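Local coordinates for actva-orf6 monooxygenase (Streptomyces coelicolor, PDB 1N5S), which probably oxidises an aromatic polyketide intermediate during actinorhodin biosynthesis, acting as a small monooxygenase of the antibiotic biosynthesis monooxygenase family, at residues A12-P17 and V59-Q64. Numbering follows the deposited sequence.
Sequences AVVTFP and VVNYAQ
Ala12, Val14 and Phe16 pair with Ala63, Asn61 and Val59 through six backbone hydrogen bonds, two per pair, while Val13-Tyr62 and Thr15-Val60 form the intervening non-hydrogen-bonded pairs. The short strand axes run antiparallel at 167° and approach to 4.6 Å. The bonds are evenly short: Asn61 N to Val14 O measures 2.8 Å with an N-H...O angle of 173°, and the longest, Ala12 N to Ala63 O, is 3.1 Å. A CA-H...O contact from Val13 CA to Asn61 O (3.3 Å) supplements these bonds between the strands.

Side-chain contacts differ between the two faces. On the face carrying Val13, Thr15, Val60 and Tyr62, Val13 straddles two neighbours: CG1, anti to the backbone N, meets Val60 CG1 at 3.8 Å, and CG2 meets Tyr62 CD1 at 3.8 Å. Val60 turns its other methyl, CG2, to Thr15 OG1 at 3.9 Å, the two side chains lying alongside each other. On the other face, Phe16 CB packs against Val59 CB, and chi1 of -65° sets the Phe16 ring beside its own backbone N, where the ring edge at CD1 lies 3.5 Å from Val59 O, in the ring plane.

Helix 21-31 covers the Phe16-Val59 end; Asn61 approaches a bound polyether, probably from the crystallisation liquor, consistent with a pocket on that face. Tyr62 stacks on Tyr62 of the second subunit, and its OH hydrogen-bonds to His51 of that subunit. Flanked by strands 45-53 and 99-109, the strands are the central pair of the ferredoxin-like sheet, as in the dimeric alpha-beta barrel family: backbone bonding fixes their register, and the Val60-Tyr62 face contributes to the dimer interface.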
ATOM      1  N   ALA A  12      -3.882   0.378  -6.871  1.00 14.69           N
ATOM      2  CA  ALA A  12      -4.274  -1.022  -6.704  1.00 14.92           C
ATOM      3  C   ALA A  12      -3.268  -1.619  -5.694  1.00 16.51           C
ATOM      4  O   ALA A  12      -2.054  -1.365  -5.807  1.00 15.31           O
ATOM      5  CB  ALA A  12      -4.222  -1.737  -8.067  1.00 18.03           C
ATOM      6  N   VAL A  13      -3.777  -2.360  -4.711  1.00 15.48           N
ATOM      7  CA  VAL A  13      -2.968  -3.062  -3.726  1.00 14.34           C
ATOM      8  C   VAL A  13      -3.267  -4.529  -3.970  1.00 13.98           C
ATOM      9  O   VAL A  13      -4.391  -5.038  -3.867  1.00 14.59           O
ATOM     10  CB  VAL A  13      -3.188  -2.683  -2.255  1.00 15.73           C
ATOM     11  CG1 VAL A  13      -2.324  -3.598  -1.386  1.00 18.25           C
ATOM     12  CG2 VAL A  13      -2.870  -1.223  -2.042  1.00 17.22           C
ATOM     13  N   VAL A  14      -2.270  -5.266  -4.499  1.00 12.72           N
ATOM     14  CA  VAL A  14      -2.441  -6.663  -4.891  1.00 11.84           C
ATOM     15  C   VAL A  14      -1.646  -7.595  -3.940  1.00 11.73           C
ATOM     16  O   VAL A  14      -0.476  -7.403  -3.882  1.00 11.65           O
ATOM     17  CB  VAL A  14      -2.048  -6.998  -6.343  1.00 15.08           C
ATOM     18  CG1 VAL A  14      -2.505  -8.383  -6.742  1.00 15.49           C
ATOM     19  CG2 VAL A  14      -2.753  -5.975  -7.292  1.00 16.42           C
ATOM     20  N   THR A  15      -2.302  -8.577  -3.386  1.00 11.03           N
ATOM     21  CA  THR A  15      -1.647  -9.479  -2.381  1.00 12.34           C
ATOM     22  C   THR A  15      -1.599 -10.809  -3.031  1.00 13.42           C
ATOM     23  O   THR A  15      -2.605 -11.434  -3.438  1.00 13.81           O
ATOM     24  CB  THR A  15      -2.403  -9.506  -1.054  1.00 13.38           C
ATOM     25  OG1 THR A  15      -2.468  -8.156  -0.547  1.00 13.75           O
ATOM     26  CG2 THR A  15      -1.695 -10.406  -0.042  1.00 15.66           C
ATOM     27  N   PHE A  16      -0.397 -11.405  -3.013  1.00 12.78           N
ATOM     28  CA  PHE A  16      -0.126 -12.720  -3.576  1.00 13.20           C
ATOM     29  C   PHE A  16       0.252 -13.653  -2.416  1.00 14.61           C
ATOM     30  O   PHE A  16       1.271 -13.435  -1.783  1.00 11.96           O
ATOM     31  CB  PHE A  16       1.119 -12.611  -4.511  1.00 10.15           C
ATOM     32  CG  PHE A  16       0.984 -11.751  -5.745  1.00 10.52           C
ATOM     33  CD1 PHE A  16       1.065 -10.371  -5.713  1.00 12.53           C
ATOM     34  CD2 PHE A  16       0.822 -12.354  -6.976  1.00 11.82           C
ATOM     35  CE1 PHE A  16       0.946  -9.587  -6.876  1.00 15.15           C
ATOM     36  CE2 PHE A  16       0.716 -11.593  -8.133  1.00  9.66           C
ATOM     37  CZ  PHE A  16       0.773 -10.235  -8.118  1.00 14.72           C
ATOM     38  N   PRO A  17      -0.538 -14.684  -2.141  1.00 15.32           N
ATOM     39  CA  PRO A  17      -0.320 -15.602  -1.031  1.00 14.80           C
ATOM     40  C   PRO A  17       0.652 -16.699  -1.445  1.00 15.64           C
ATOM     41  O   PRO A  17       0.585 -17.291  -2.535  1.00 15.45           O
ATOM     42  CB  PRO A  17      -1.673 -16.257  -0.826  1.00 18.56           C
ATOM     43  CG  PRO A  17      -2.320 -16.227  -2.191  1.00 18.23           C
ATOM     44  CD  PRO A  17      -1.788 -15.005  -2.889  1.00 16.85           C
ATOM     45  N   VAL A  59       3.328 -11.577  -0.861  1.00 10.49           N
ATOM     46  CA  VAL A  59       4.034 -10.547  -1.580  1.00  9.23           C
ATOM     47  C   VAL A  59       2.947  -9.489  -1.884  1.00 10.32           C
ATOM     48  O   VAL A  59       1.903  -9.899  -2.299  1.00 11.53           O
ATOM     49  CB  VAL A  59       4.703 -11.027  -2.880  1.00 11.48           C
ATOM     50  CG1 VAL A  59       5.213  -9.829  -3.724  1.00 13.60           C
ATOM     51  CG2 VAL A  59       5.957 -11.767  -2.457  1.00 11.84           C
ATOM     52  N   VAL A  60       3.239  -8.257  -1.561  1.00  8.82           N
ATOM     53  CA  VAL A  60       2.191  -7.223  -1.740  1.00  9.50           C
ATOM     54  C   VAL A  60       2.751  -6.218  -2.728  1.00 11.69           C
ATOM     55  O   VAL A  60       3.853  -5.646  -2.562  1.00 12.00           O
ATOM     56  CB  VAL A  60       1.871  -6.602  -0.378  1.00 11.32           C
ATOM     57  CG1 VAL A  60       0.872  -5.466  -0.686  1.00 15.26           C
ATOM     58  CG2 VAL A  60       1.166  -7.543   0.594  1.00 12.84           C
ATOM     59  N   ASN A  61       1.916  -5.884  -3.749  1.00  9.09           N
ATOM     60  CA  ASN A  61       2.257  -4.839  -4.704  1.00  9.31           C
ATOM     61  C   ASN A  61       1.408  -3.594  -4.440  1.00 10.65           C
ATOM     62  O   ASN A  61       0.184  -3.716  -4.373  1.00 13.26           O
ATOM     63  CB  ASN A  61       1.953  -5.415  -6.127  1.00 11.14           C
ATOM     64  CG  ASN A  61       2.065  -4.390  -7.239  1.00 14.70           C
ATOM     65  OD1 ASN A  61       2.691  -3.363  -7.092  1.00 15.21           O
ATOM     66  ND2 ASN A  61       1.421  -4.706  -8.382  1.00 19.79           N
ATOM     67  N   TYR A  62       2.039  -2.470  -4.227  1.00 10.97           N
ATOM     68  CA  TYR A  62       1.330  -1.172  -4.107  1.00 12.94           C
ATOM     69  C   TYR A  62       1.646  -0.462  -5.435  1.00 13.72           C
ATOM     70  O   TYR A  62       2.811  -0.159  -5.747  1.00 12.21           O
ATOM     71  CB  TYR A  62       1.870  -0.383  -2.926  1.00 13.51           C
ATOM     72  CG  TYR A  62       1.288   1.011  -2.793  1.00 11.92           C
ATOM     73  CD1 TYR A  62       0.069   1.132  -2.138  1.00 12.95           C
ATOM     74  CD2 TYR A  62       1.973   2.122  -3.268  1.00 15.25           C
ATOM     75  CE1 TYR A  62      -0.488   2.437  -1.980  1.00 15.37           C
ATOM     76  CE2 TYR A  62       1.419   3.413  -3.122  1.00 13.46           C
ATOM     77  CZ  TYR A  62       0.200   3.511  -2.503  1.00 14.34           C
ATOM     78  OH  TYR A  62      -0.377   4.776  -2.360  1.00 15.46           O
ATOM     79  N   ALA A  63       0.606  -0.262  -6.261  1.00 13.93           N
ATOM     80  CA  ALA A  63       0.789   0.328  -7.593  1.00 13.92           C
ATOM     81  C   ALA A  63       0.051   1.645  -7.759  1.00 15.77           C
ATOM     82  O   ALA A  63      -1.142   1.754  -7.413  1.00 15.23           O
ATOM     83  CB  ALA A  63       0.178  -0.665  -8.599  1.00 14.63           C
ATOM     84  N   GLN A  64       0.775   2.646  -8.222  1.00 14.16           N
ATOM     85  CA  GLN A  64       0.182   3.986  -8.424  1.00 14.78           C
ATOM     86  C   GLN A  64      -0.098   4.222  -9.912  1.00 16.62           C
ATOM     87  O   GLN A  64       0.675   3.865 -10.784  1.00 16.28           O
ATOM     88  CB  GLN A  64       1.208   5.057  -8.048  1.00 15.53           C
ATOM     89  CG  GLN A  64       1.616   5.029  -6.565  1.00 17.63           C
ATOM     90  CD  GLN A  64       2.827   5.910  -6.312  1.00 17.57           C
ATOM     91  OE1 GLN A  64       3.823   5.857  -7.062  1.00 19.75           O
ATOM     92  NE2 GLN A  64       2.828   6.759  -5.271  1.00 18.00           N
TER